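PDB 5ZJK: myroilysin from Myroides sp. CSLB8, which probably acts as a zinc-dependent endopeptidase of the astacin family, cleaving internal peptide bonds of its protein substrates. Local coordinates for residues V3-K8 against Q157-A162; T7-G12 against L69-L74; H117-I122 against Y153-T158; Y163-I168 against F182-N187. One frame throughout, in Å; residues are numbered along the deposited sequence.

Contacts 1 and 2 start from the same N-terminal stretch and touch through V4 and L69, while contacts 1 and 3 share Q157 and T158, so that the three form a continuous patch. Contact 4 lies on the opposite side of the chain's centre from contact 2 and meets contact 3 where I122 and T120 touch Y163. Contact 3 is a surface contact between two loops and carries no hydrogen bond across it; the others are partly buried. Their chemistry differs: strand pairing with a polar fringe in contact 1, a carbonyl grip and a CH-pi contact in contact 2, proline packing in contact 3, and an asparagine spanning a turn in contact 4.

Contact 1. Residues V3-K8 against Q157-A162; sequences VVRSTK and QTQYSA
V3 and Q159 form the hydrogen-bonded pair of a short antiparallel ribbon: V3 N donates to Q159 O at 2.9 Å, and Q159 N returns a bond to V3 O. V4 and T158 follow as the non-hydrogen-bonded pair, and R5 N adds a third rung to Q157 O at 2.9 Å. This is the close-packed part, with V4 and T158 buried on one face. The solvent side is looser and more polar. R5, bent at chi3 (123°), brings its guanidinium over Q159, whose CB lies above the middle of one face, 3.6 Å from CZ. Although the two chains cross at about a right angle, the guanidinium and amide planes are only 16° apart. Beyond CG the Q159 chain runs extended to OE1, which accepts from K8 NZ at 3.0 Å; V201 O is a weak second partner of that amine. A water bridges S6 N and Q157 O at the exposed end. V3 packs on F197 and Q159 on V201, both of helix 192-201, whereas V4 turns to I112 in the loop after helix 94-107, its side chain about 8 Å from that of the zinc ligand H107.

Contact 2. Residues T7-G12 against L69-L74; sequences TKWPNG and LGTQAL
T7 O is approached twice by one residue: T71 N donates to it at 2.9 Å with an N-H...O angle of 159°, and T71 OG1 lies 3.2 Å from T7 O, a weak bond whose proton is not settled. The CA of G70 adds a C-H...O contact to the same carbonyl. T7 answers with its own side chain, CB resting 3.3 Å from L69 O and CG2 reaching the CB of L69 and, obliquely, the amide end of Q72. That amide is turned back along its own segment, where Q72 OE1 takes the N-H of L69 from above the carbonyl plane. The segment 69-74 leaves strand 66-67, the antiparallel edge strand of the mixed sheet; in astacin-type peptidases such a strand borders the active-site cleft. Consistent with that place, G70 shares a backbone hydrogen bond with the zinc ligand H107, and the side chain of L69 comes about 4 Å from that of H107. Further along, T71 and W9 slide past each other in opposite directions. With CG2 of T71 anti to its carbonyl carbon and OG1 at chi1 51°, the methyl is set over one face of the indole, 3.9 Å from the centroid of the six-membered ring and 17° off its normal. The indole N-H points elsewhere, W9 NE1 bonding to A108 O, while G70 CA lies 3.6 Å from that nitrogen. At the far end of the ring, W9 CH2 makes a looser apolar contact with L74 CD2 at 4.3 Å.

Contact 3. Residues H117-I122 against Y153-T158; sequences HPLTNI and YSTTQT
P118 points its ring at the backbone of Y153-S154 and at T158. Its CB lies 3.5 Å from Y153 O and its CA makes a C-H...O contact with the same oxygen, while CG reaches OG1 of T158 at 3.5 Å, the two side chains crossing at a slant. That hydroxyl is itself tied back, T158 OG1 donating to S154 O at 2.6 Å across its own loop. On the outer side the methyl of T155 fills the angle between two residues: CG2 is 3.9 Å from P118 CB and 4.1 Å from L119 CD2, with the T155 and L119 side chains crossing at about a right angle. The Y153 ring leads away from P118 toward V4 and I112. H117 turns away too, but shapes the turn: P118 CD lies over one face of its imidazole, toward the rim, and ND1 accepts from L119 N, a donor tilted 25° from the ring plane. A type I beta turn from H117 to T120, closed by T120 N to H117 O, presents the proline. The contact thus joins two surface loops beside the astacin zinc site, the first continuing the chain beyond zinc ligand H113, the second leaving helix 142-150.

Contact 4. Residues Y163-I168 against F182-N187; sequences YDTQSI and FSVGNN
N187 reaches across to the backbone of T165-S167, and each of its side-chain atoms meets something there. CB lies 3.4 Å from S167 O; CG comes 3.5 Å from the carbonyl carbon of Q166; OD1 sits beside Q166 CA. At the tip, ND2 donates to T165 O at 2.8 Å (N-H...O 150°) and more weakly to S167 O at 3.0 Å, spanning two carbonyls of one turn. With CG anti to the carbonyl carbon (chi1 -54°), the amide is carried against this turn. The turn is type I, D164 to S167, and is reinforced as an Asx turn: D164 OD1 accepts the N-H of Q166 from above the carboxylate plane. Packing contacts extend the interface. V184 sets CG1 3.3 Å from T165 O, and the F182 ring offers its edge to Y163, CZ standing 3.5 Å from the hydroxyl OH; that hydroxyl is hydrogen-bonded to H170 NE2. At the other end, I168 CD1 lies 3.6 Å from N187 O. S167 and I168 are held to D194 of helix 192-201 through S167 OG and I168 N, and I168 O is hydrogen-bonded to ND1 of the zinc ligand H103, making it a second-shell partner of the metal. The sequence S167-I168-M169-H170 is consistent with the Met-turn that underlies the zinc site in astacins and other metzincins.

Contact 1. Residues V3-K8 against Q157-A162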
loop_
_atom_site.group_PDB
_atom_site.type_symbol
_atom_site.label_atom_id
_atom_site.label_comp_id
_atom_site.label_asym_id
_atom_site.label_seq_id
_atom_site.Cartn_x
_atom_site.Cartn_y
_atom_site.Cartn_z
ATOM N N VAL A 3 -5.220 9.434 -3.051
ATOM C CA VAL A 3 -3.876 9.587 -3.593
ATOM C C VAL A 3 -3.316 10.959 -3.243
ATOM O O VAL A 3 -4.013 11.961 -3.372
ATOM C CB VAL A 3 -3.864 9.420 -5.129
ATOM C CG1 VAL A 3 -2.487 9.728 -5.701
ATOM C CG2 VAL A 3 -4.313 8.028 -5.520
ATOM N N VAL A 4 -2.067 11.005 -2.790
ATOM C CA VAL A 4 -1.380 12.282 -2.640
ATOM C C VAL A 4 -1.135 12.859 -4.029
ATOM O O VAL A 4 -0.420 12.263 -4.835
ATOM C CB VAL A 4 -0.046 12.141 -1.883
ATOM C CG1 VAL A 4 0.674 13.478 -1.823
ATOM C CG2 VAL A 4 -0.285 11.604 -0.484
ATOM N N ARG A 5 -1.740 14.011 -4.305
ATOM C CA ARG A 5 -1.721 14.601 -5.642
ATOM C C ARG A 5 -0.317 14.812 -6.196
ATOM O O ARG A 5 -0.072 14.594 -7.381
ATOM C CB ARG A 5 -2.466 15.938 -5.641
ATOM C CG ARG A 5 -3.962 15.824 -5.418
ATOM C CD ARG A 5 -4.677 17.095 -5.854
ATOM N NE ARG A 5 -5.699 16.822 -6.860
ATOM C CZ ARG A 5 -6.993 16.687 -6.592
ATOM N NH1 ARG A 5 -7.431 16.809 -5.346
ATOM N NH2 ARG A 5 -7.852 16.436 -7.570
ATOM N N SER A 6 0.606 15.230 -5.336
ATOM C CA SER A 6 1.958 15.560 -5.770
ATOM C C SER A 6 2.811 14.326 -6.063
ATOM O O SER A 6 3.943 14.449 -6.527
ATOM C CB SER A 6 2.650 16.429 -4.719
ATOM O OG SER A 6 2.633 15.803 -3.449
ATOM N N THR A 7 2.268 13.142 -5.797
ATOM C CA THR A 7 3.010 11.906 -6.025
ATOM C C THR A 7 2.524 11.159 -7.262
ATOM O O THR A 7 3.057 10.105 -7.603
ATOM C CB THR A 7 2.917 10.958 -4.814
ATOM O OG1 THR A 7 1.568 10.499 -4.661
ATOM C CG2 THR A 7 3.360 11.664 -3.544
ATOM N N LYS A 8 1.515 11.708 -7.931
ATOM C CA LYS A 8 0.923 11.047 -9.090
ATOM C C LYS A 8 1.893 10.939 -10.260
ATOM O O LYS A 8 2.628 11.878 -10.562
ATOM C CB LYS A 8 -0.338 11.784 -9.548
ATOM C CG LYS A 8 -1.436 11.868 -8.503
ATOM C CD LYS A 8 -2.810 11.699 -9.134
ATOM C CE LYS A 8 -2.988 12.600 -10.343
ATOM N NZ LYS A 8 -4.362 12.500 -10.909
ATOM N N GLN A 157 -4.404 18.197 -0.226
ATOM C CA GLN A 157 -3.222 17.557 -0.795
ATOM C C GLN A 157 -3.549 16.233 -1.475
ATOM O O GLN A 157 -2.673 15.603 -2.066
ATOM C CB GLN A 157 -2.160 17.326 0.283
ATOM C CG GLN A 157 -1.095 18.409 0.353
ATOM C CD GLN A 157 0.243 17.880 0.835
ATOM O OE1 GLN A 157 0.605 18.039 2.001
ATOM N NE2 GLN A 157 0.985 17.242 -0.065
ATOM N N THR A 158 -4.805 15.810 -1.394
ATOM C CA THR A 158 -5.181 14.503 -1.919
ATOM C C THR A 158 -6.343 14.529 -2.905
ATOM O O THR A 158 -7.245 15.361 -2.811
ATOM C CB THR A 158 -5.554 13.529 -0.783
ATOM O OG1 THR A 158 -6.595 14.102 0.018
ATOM C CG2 THR A 158 -4.346 13.238 0.093
ATOM N N GLN A 159 -6.294 13.604 -3.858
ATOM C CA GLN A 159 -7.422 13.296 -4.725
ATOM C C GLN A 159 -8.053 12.010 -4.208
ATOM O O GLN A 159 -7.379 10.987 -4.098
ATOM C CB GLN A 159 -6.971 13.145 -6.176
ATOM C CG GLN A 159 -8.071 12.753 -7.143
ATOM C CD GLN A 159 -7.543 12.491 -8.539
ATOM O OE1 GLN A 159 -6.346 12.280 -8.729
ATOM N NE2 GLN A 159 -8.432 12.505 -9.523
ATOM N N TYR A 160 -9.339 12.058 -3.882
ATOM C CA TYR A 160 -9.954 10.969 -3.131
ATOM C C TYR A 160 -11.356 10.596 -3.594
ATOM O O TYR A 160 -12.073 11.410 -4.176
ATOM C CB TYR A 160 -9.999 11.335 -1.646
ATOM C CG TYR A 160 -10.672 12.662 -1.378
ATOM C CD1 TYR A 160 -12.045 12.742 -1.184
ATOM C CD2 TYR A 160 -9.935 13.838 -1.324
ATOM C CE1 TYR A 160 -12.663 13.953 -0.942
ATOM C CE2 TYR A 160 -10.545 15.052 -1.084
ATOM C CZ TYR A 160 -11.908 15.103 -0.893
ATOM O OH TYR A 160 -12.520 16.311 -0.653
ATOM N N SER A 161 -11.734 9.351 -3.323
ATOM C CA SER A 161 -13.111 8.907 -3.470
ATOM C C SER A 161 -13.767 8.917 -2.098
ATOM O O SER A 161 -13.206 9.452 -1.142
ATOM C CB SER A 161 -13.179 7.509 -4.082
ATOM O OG SER A 161 -12.836 6.519 -3.127
ATOM N N ALA A 162 -14.951 8.327 -1.998
ATOM C CA ALA A 162 -15.585 8.147 -0.701
ATOM C C ALA A 162 -14.780 7.139 0.112
ATOM O O ALA A 162 -14.145 6.248 -0.453
ATOM C CB ALA A 162 -17.023 7.686 -0.862
HETATM O O HOH W 1 -0.259 16.324 -3.128
#

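Contact 2. Residues T7-G12 against L69-L74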
loop_
_atom_site.group_PDB
_atom_site.type_symbol
_atom_site.label_atom_id
_atom_site.label_comp_id
_atom_site.label_asym_id
_atom_site.label_seq_id
_atom_site.Cartn_x
_atom_site.Cartn_y
_atom_site.Cartn_z
ATOM N N THR A 7 2.268 13.142 -5.797
ATOM C CA THR A 7 3.010 11.906 -6.025
ATOM C C THR A 7 2.524 11.159 -7.262
ATOM O O THR A 7 3.057 10.105 -7.603
ATOM C CB THR A 7 2.917 10.958 -4.814
ATOM O OG1 THR A 7 1.568 10.499 -4.661
ATOM C CG2 THR A 7 3.360 11.664 -3.544
ATOM N N LYS A 8 1.515 11.708 -7.931
ATOM C CA LYS A 8 0.923 11.047 -9.090
ATOM C C LYS A 8 1.893 10.939 -10.260
ATOM O O LYS A 8 2.628 11.878 -10.562
ATOM C CB LYS A 8 -0.338 11.784 -9.548
ATOM C CG LYS A 8 -1.436 11.868 -8.503
ATOM C CD LYS A 8 -2.810 11.699 -9.134
ATOM C CE LYS A 8 -2.988 12.600 -10.343
ATOM N NZ LYS A 8 -4.362 12.500 -10.909
ATOM N N TRP A 9 1.887 9.783 -10.912
ATOM C CA TRP A 9 2.629 9.595 -12.149
ATOM C C TRP A 9 1.875 10.258 -13.294
ATOM O O TRP A 9 0.657 10.422 -13.220
ATOM C CB TRP A 9 2.832 8.107 -12.445
ATOM C CG TRP A 9 3.650 7.389 -11.422
ATOM C CD1 TRP A 9 3.193 6.753 -10.305
ATOM C CD2 TRP A 9 5.072 7.225 -11.425
ATOM N NE1 TRP A 9 4.244 6.207 -9.610
ATOM C CE2 TRP A 9 5.408 6.483 -10.277
ATOM C CE3 TRP A 9 6.093 7.635 -12.287
ATOM C CZ2 TRP A 9 6.722 6.143 -9.968
ATOM C CZ3 TRP A 9 7.396 7.297 -11.978
ATOM C CH2 TRP A 9 7.699 6.558 -10.830
ATOM N N PRO A 10 2.597 10.659 -14.350
ATOM C CA PRO A 10 1.922 11.112 -15.569
ATOM C C PRO A 10 0.983 10.027 -16.081
ATOM O O PRO A 10 1.333 8.852 -16.015
ATOM C CB PRO A 10 3.077 11.360 -16.541
ATOM C CG PRO A 10 4.243 11.660 -15.662
ATOM C CD PRO A 10 4.060 10.803 -14.442
ATOM N N ASN A 11 -0.197 10.405 -16.561
ATOM C CA ASN A 11 -1.182 9.418 -16.982
ATOM C C ASN A 11 -0.710 8.626 -18.196
ATOM O O ASN A 11 -0.156 9.187 -19.140
ATOM C CB ASN A 11 -2.520 10.092 -17.284
ATOM C CG ASN A 11 -3.674 9.110 -17.304
ATOM O OD1 ASN A 11 -3.594 8.031 -16.719
ATOM N ND2 ASN A 11 -4.756 9.479 -17.978
ATOM N N GLY A 12 -0.926 7.315 -18.161
ATOM C CA GLY A 12 -0.527 6.447 -19.253
ATOM C C GLY A 12 0.942 6.075 -19.208
ATOM O O GLY A 12 1.454 5.436 -20.127
ATOM N N LEU A 69 5.425 6.583 -1.691
ATOM C CA LEU A 69 4.242 7.060 -2.399
ATOM C C LEU A 69 4.559 7.574 -3.799
ATOM O O LEU A 69 5.077 8.677 -3.957
ATOM C CB LEU A 69 3.554 8.166 -1.595
ATOM C CG LEU A 69 2.988 7.787 -0.228
ATOM C CD1 LEU A 69 2.383 9.004 0.450
ATOM C CD2 LEU A 69 1.956 6.681 -0.369
ATOM N N GLY A 70 4.238 6.771 -4.808
ATOM C CA GLY A 70 4.344 7.186 -6.196
ATOM C C GLY A 70 5.699 7.717 -6.627
ATOM O O GLY A 70 6.712 7.027 -6.518
ATOM N N THR A 71 5.712 8.957 -7.106
ATOM C CA THR A 71 6.923 9.562 -7.656
ATOM C C THR A 71 7.955 9.916 -6.589
ATOM O O THR A 71 9.024 10.433 -6.907
ATOM C CB THR A 71 6.598 10.835 -8.462
ATOM O OG1 THR A 71 5.777 11.706 -7.675
ATOM C CG2 THR A 71 5.864 10.482 -9.744
ATOM N N GLN A 72 7.639 9.639 -5.326
ATOM C CA GLN A 72 8.621 9.763 -4.253
ATOM C C GLN A 72 9.794 8.827 -4.522
ATOM O O GLN A 72 10.910 9.061 -4.060
ATOM C CB GLN A 72 7.998 9.445 -2.893
ATOM C CG GLN A 72 7.083 10.525 -2.339
ATOM C CD GLN A 72 6.521 10.159 -0.977
ATOM O OE1 GLN A 72 6.774 9.071 -0.461
ATOM N NE2 GLN A 72 5.753 11.068 -0.390
ATOM N N ALA A 73 9.523 7.766 -5.277
ATOM C CA ALA A 73 10.536 6.797 -5.667
ATOM C C ALA A 73 11.666 7.440 -6.470
ATOM O O ALA A 73 12.784 6.928 -6.499
ATOM C CB ALA A 73 9.898 5.672 -6.468
ATOM N N LEU A 74 11.369 8.561 -7.121
ATOM C CA LEU A 74 12.356 9.266 -7.931
ATOM C C LEU A 74 13.478 9.858 -7.078
ATOM O O LEU A 74 14.618 9.970 -7.528
ATOM C CB LEU A 74 11.685 10.375 -8.746
ATOM C CG LEU A 74 10.591 9.972 -9.739
ATOM C CD1 LEU A 74 9.910 11.208 -10.306
ATOM C CD2 LEU A 74 11.158 9.111 -10.856
#

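Contact 3. Residues H117-I122 against Y153-T158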
loop_
_atom_site.group_PDB
_atom_site.type_symbol
_atom_site.label_atom_id
_atom_site.label_comp_id
_atom_site.label_asym_id
_atom_site.label_seq_id
_atom_site.Cartn_x
_atom_site.Cartn_y
_atom_site.Cartn_z
ATOM N N HIS A 117 -7.711 8.195 5.548
ATOM C CA HIS A 117 -8.474 8.903 4.524
ATOM C C HIS A 117 -8.843 10.314 4.983
ATOM O O HIS A 117 -9.162 10.524 6.150
ATOM C CB HIS A 117 -9.735 8.102 4.179
ATOM C CG HIS A 117 -10.381 8.500 2.889
ATOM N ND1 HIS A 117 -11.305 9.517 2.801
ATOM C CD2 HIS A 117 -10.240 8.009 1.634
ATOM C CE1 HIS A 117 -11.704 9.639 1.547
ATOM N NE2 HIS A 117 -11.073 8.736 0.820
ATOM N N PRO A 118 -8.789 11.292 4.065
ATOM C CA PRO A 118 -9.074 12.688 4.424
ATOM C C PRO A 118 -10.519 12.939 4.858
ATOM O O PRO A 118 -10.779 13.935 5.532
ATOM C CB PRO A 118 -8.759 13.452 3.132
ATOM C CG PRO A 118 -8.849 12.434 2.048
ATOM C CD PRO A 118 -8.362 11.163 2.662
ATOM N N LEU A 119 -11.438 12.057 4.482
ATOM C CA LEU A 119 -12.846 12.235 4.823
ATOM C C LEU A 119 -13.253 11.458 6.071
ATOM O O LEU A 119 -14.371 11.609 6.562
ATOM C CB LEU A 119 -13.739 11.814 3.653
ATOM C CG LEU A 119 -13.676 12.638 2.367
ATOM C CD1 LEU A 119 -14.649 12.084 1.340
ATOM C CD2 LEU A 119 -13.967 14.103 2.649
ATOM N N THR A 120 -12.349 10.631 6.584
ATOM C CA THR A 120 -12.698 9.725 7.673
ATOM C C THR A 120 -12.450 10.322 9.057
ATOM O O THR A 120 -11.697 11.284 9.214
ATOM C CB THR A 120 -11.922 8.393 7.566
ATOM O OG1 THR A 120 -12.628 7.366 8.274
ATOM C CG2 THR A 120 -10.521 8.529 8.145
ATOM N N ASN A 121 -13.113 9.743 10.050
ATOM C CA ASN A 121 -12.893 10.071 11.453
ATOM C C ASN A 121 -13.121 8.815 12.284
ATOM O O ASN A 121 -14.061 8.734 13.075
ATOM C CB ASN A 121 -13.814 11.206 11.906
ATOM C CG ASN A 121 -13.508 11.679 13.316
ATOM O OD1 ASN A 121 -12.537 11.245 13.934
ATOM N ND2 ASN A 121 -14.337 12.580 13.830
ATOM N N ILE A 122 -12.249 7.832 12.079
ATOM C CA ILE A 122 -12.364 6.521 12.706
ATOM C C ILE A 122 -12.317 6.605 14.230
ATOM O O ILE A 122 -11.428 7.241 14.794
ATOM C CB ILE A 122 -11.249 5.585 12.196
ATOM C CG1 ILE A 122 -11.449 5.304 10.706
ATOM C CG2 ILE A 122 -11.225 4.283 12.980
ATOM C CD1 ILE A 122 -10.260 4.667 10.037
ATOM N N TYR A 153 -4.904 12.445 6.335
ATOM C CA TYR A 153 -4.444 13.400 5.335
ATOM C C TYR A 153 -5.480 14.500 5.136
ATOM O O TYR A 153 -6.573 14.442 5.699
ATOM C CB TYR A 153 -4.151 12.696 4.010
ATOM C CG TYR A 153 -2.858 11.910 4.005
ATOM C CD1 TYR A 153 -2.734 10.732 4.730
ATOM C CD2 TYR A 153 -1.763 12.346 3.269
ATOM C CE1 TYR A 153 -1.555 10.011 4.725
ATOM C CE2 TYR A 153 -0.581 11.632 3.260
ATOM C CZ TYR A 153 -0.482 10.465 3.989
ATOM O OH TYR A 153 0.693 9.750 3.982
ATOM N N SER A 154 -5.133 15.506 4.340
ATOM C CA SER A 154 -6.047 16.610 4.079
ATOM C C SER A 154 -6.666 16.491 2.692
ATOM O O SER A 154 -6.094 15.871 1.795
ATOM C CB SER A 154 -5.326 17.952 4.217
ATOM O OG SER A 154 -4.510 18.212 3.089
ATOM N N THR A 155 -7.839 17.093 2.525
ATOM C CA THR A 155 -8.538 17.078 1.246
ATOM C C THR A 155 -7.829 17.947 0.212
ATOM O O THR A 155 -8.074 17.822 -0.988
ATOM C CB THR A 155 -9.990 17.566 1.398
ATOM O OG1 THR A 155 -9.998 18.878 1.975
ATOM C CG2 THR A 155 -10.779 16.623 2.293
ATOM N N THR A 156 -6.947 18.823 0.683
ATOM C CA THR A 156 -6.261 19.769 -0.190
ATOM C C THR A 156 -5.048 19.154 -0.883
ATOM O O THR A 156 -4.702 19.546 -1.997
ATOM C CB THR A 156 -5.807 21.019 0.588
ATOM O OG1 THR A 156 -4.924 20.633 1.648
ATOM C CG2 THR A 156 -7.008 21.741 1.178
ATOM N N GLN A 157 -4.404 18.197 -0.226
ATOM C CA GLN A 157 -3.222 17.557 -0.795
ATOM C C GLN A 157 -3.549 16.233 -1.475
ATOM O O GLN A 157 -2.673 15.603 -2.066
ATOM C CB GLN A 157 -2.160 17.326 0.283
ATOM C CG GLN A 157 -1.095 18.409 0.353
ATOM C CD GLN A 157 0.243 17.880 0.835
ATOM O OE1 GLN A 157 0.605 18.039 2.001
ATOM N NE2 GLN A 157 0.985 17.242 -0.065
ATOM N N THR A 158 -4.805 15.810 -1.394
ATOM C CA THR A 158 -5.181 14.503 -1.919
ATOM C C THR A 158 -6.343 14.529 -2.905
ATOM O O THR A 158 -7.245 15.361 -2.811
ATOM C CB THR A 158 -5.554 13.529 -0.783
ATOM O OG1 THR A 158 -6.595 14.102 0.018
ATOM C CG2 THR A 158 -4.346 13.238 0.093
#

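Contact 4. Residues Y163-I168 against F182-N187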
loop_
_atom_site.group_PDB
_atom_site.type_symbol
_atom_site.label_atom_id
_atom_site.label_comp_id
_atom_site.label_asym_id
_atom_site.label_seq_id
_atom_site.Cartn_x
_atom_site.Cartn_y
_atom_site.Cartn_z
ATOM N N TYR A 163 -14.799 7.295 1.432
ATOM C CA TYR A 163 -14.090 6.389 2.332
ATOM C C TYR A 163 -14.550 4.947 2.131
ATOM O O TYR A 163 -15.736 4.640 2.247
ATOM C CB TYR A 163 -14.292 6.833 3.783
ATOM C CG TYR A 163 -13.876 5.819 4.824
ATOM C CD1 TYR A 163 -12.558 5.394 4.925
ATOM C CD2 TYR A 163 -14.801 5.303 5.720
ATOM C CE1 TYR A 163 -12.177 4.471 5.883
ATOM C CE2 TYR A 163 -14.431 4.384 6.680
ATOM C CZ TYR A 163 -13.119 3.969 6.757
ATOM O OH TYR A 163 -12.752 3.051 7.714
ATOM N N ASP A 164 -13.602 4.068 1.817
ATOM C CA ASP A 164 -13.911 2.690 1.444
ATOM C C ASP A 164 -13.309 1.681 2.418
ATOM O O ASP A 164 -12.106 1.428 2.400
ATOM C CB ASP A 164 -13.412 2.413 0.022
ATOM C CG ASP A 164 -13.677 0.990 -0.428
ATOM O OD1 ASP A 164 -14.641 0.372 0.070
ATOM O OD2 ASP A 164 -12.922 0.491 -1.289
ATOM N N THR A 165 -14.158 1.093 3.256
ATOM C CA THR A 165 -13.716 0.148 4.278
ATOM C C THR A 165 -13.213 -1.172 3.699
ATOM O O THR A 165 -12.573 -1.958 4.398
ATOM C CB THR A 165 -14.847 -0.167 5.277
ATOM O OG1 THR A 165 -15.990 -0.662 4.567
ATOM C CG2 THR A 165 -15.242 1.075 6.050
ATOM N N GLN A 166 -13.507 -1.418 2.428
ATOM C CA GLN A 166 -13.132 -2.677 1.795
ATOM C C GLN A 166 -11.914 -2.518 0.892
ATOM O O GLN A 166 -11.499 -3.465 0.226
ATOM C CB GLN A 166 -14.309 -3.237 0.995
ATOM C CG GLN A 166 -15.507 -3.611 1.848
ATOM C CD GLN A 166 -16.715 -3.996 1.019
ATOM O OE1 GLN A 166 -16.580 -4.501 -0.095
ATOM N NE2 GLN A 166 -17.904 -3.757 1.559
ATOM N N SER A 167 -11.341 -1.320 0.881
ATOM C CA SER A 167 -10.201 -1.023 0.022
ATOM C C SER A 167 -8.980 -1.863 0.381
ATOM O O SER A 167 -8.788 -2.238 1.538
ATOM C CB SER A 167 -9.849 0.464 0.099
ATOM O OG SER A 167 -8.751 0.771 -0.742
ATOM N N ILE A 168 -8.158 -2.146 -0.624
ATOM C CA ILE A 168 -6.930 -2.910 -0.439
ATOM C C ILE A 168 -5.929 -2.133 0.418
ATOM O O ILE A 168 -4.980 -2.701 0.956
ATOM C CB ILE A 168 -6.292 -3.269 -1.805
ATOM C CG1 ILE A 168 -5.210 -4.341 -1.649
ATOM C CG2 ILE A 168 -5.747 -2.025 -2.492
ATOM C CD1 ILE A 168 -5.750 -5.715 -1.336
ATOM N N PHE A 182 -17.342 -0.592 15.741
ATOM C CA PHE A 182 -16.854 -0.467 14.376
ATOM C C PHE A 182 -15.632 -1.347 14.165
ATOM O O PHE A 182 -14.762 -1.432 15.030
ATOM C CB PHE A 182 -16.520 0.994 14.063
ATOM C CG PHE A 182 -15.826 1.192 12.745
ATOM C CD1 PHE A 182 -16.544 1.187 11.561
ATOM C CD2 PHE A 182 -14.456 1.393 12.691
ATOM C CE1 PHE A 182 -15.908 1.370 10.348
ATOM C CE2 PHE A 182 -13.815 1.577 11.481
ATOM C CZ PHE A 182 -14.543 1.567 10.309
ATOM N N SER A 183 -15.574 -2.001 13.012
ATOM C CA SER A 183 -14.455 -2.874 12.694
ATOM C C SER A 183 -14.273 -3.018 11.191
ATOM O O SER A 183 -15.241 -2.990 10.433
ATOM C CB SER A 183 -14.653 -4.253 13.329
ATOM O OG SER A 183 -15.522 -5.052 12.548
ATOM N N VAL A 184 -13.024 -3.170 10.770
ATOM C CA VAL A 184 -12.713 -3.416 9.370
ATOM C C VAL A 184 -12.019 -4.765 9.230
ATOM O O VAL A 184 -11.013 -5.027 9.889
ATOM C CB VAL A 184 -11.823 -2.308 8.779
ATOM C CG1 VAL A 184 -11.390 -2.669 7.367
ATOM C CG2 VAL A 184 -12.556 -0.978 8.793
ATOM N N GLY A 185 -12.565 -5.620 8.373
ATOM C CA GLY A 185 -12.037 -6.958 8.189
ATOM C C GLY A 185 -10.761 -7.002 7.374
ATOM O O GLY A 185 -10.072 -5.995 7.217
ATOM N N ASN A 186 -10.448 -8.182 6.850
ATOM C CA ASN A 186 -9.235 -8.387 6.073
ATOM C C ASN A 186 -9.493 -8.266 4.574
ATOM O O ASN A 186 -10.099 -9.147 3.967
ATOM C CB ASN A 186 -8.631 -9.755 6.395
ATOM C CG ASN A 186 -7.301 -9.985 5.708
ATOM O OD1 ASN A 186 -6.251 -9.594 6.217
ATOM N ND2 ASN A 186 -7.337 -10.630 4.548
ATOM N N ASN A 187 -9.032 -7.166 3.986
ATOM C CA ASN A 187 -9.206 -6.928 2.558
ATOM C C ASN A 187 -7.987 -7.393 1.768
ATOM O O ASN A 187 -6.898 -6.838 1.912
ATOM C CB ASN A 187 -9.471 -5.445 2.300
ATOM C CG ASN A 187 -10.626 -4.908 3.121
ATOM O OD1 ASN A 187 -11.623 -5.597 3.335
ATOM N ND2 ASN A 187 -10.495 -3.674 3.593
#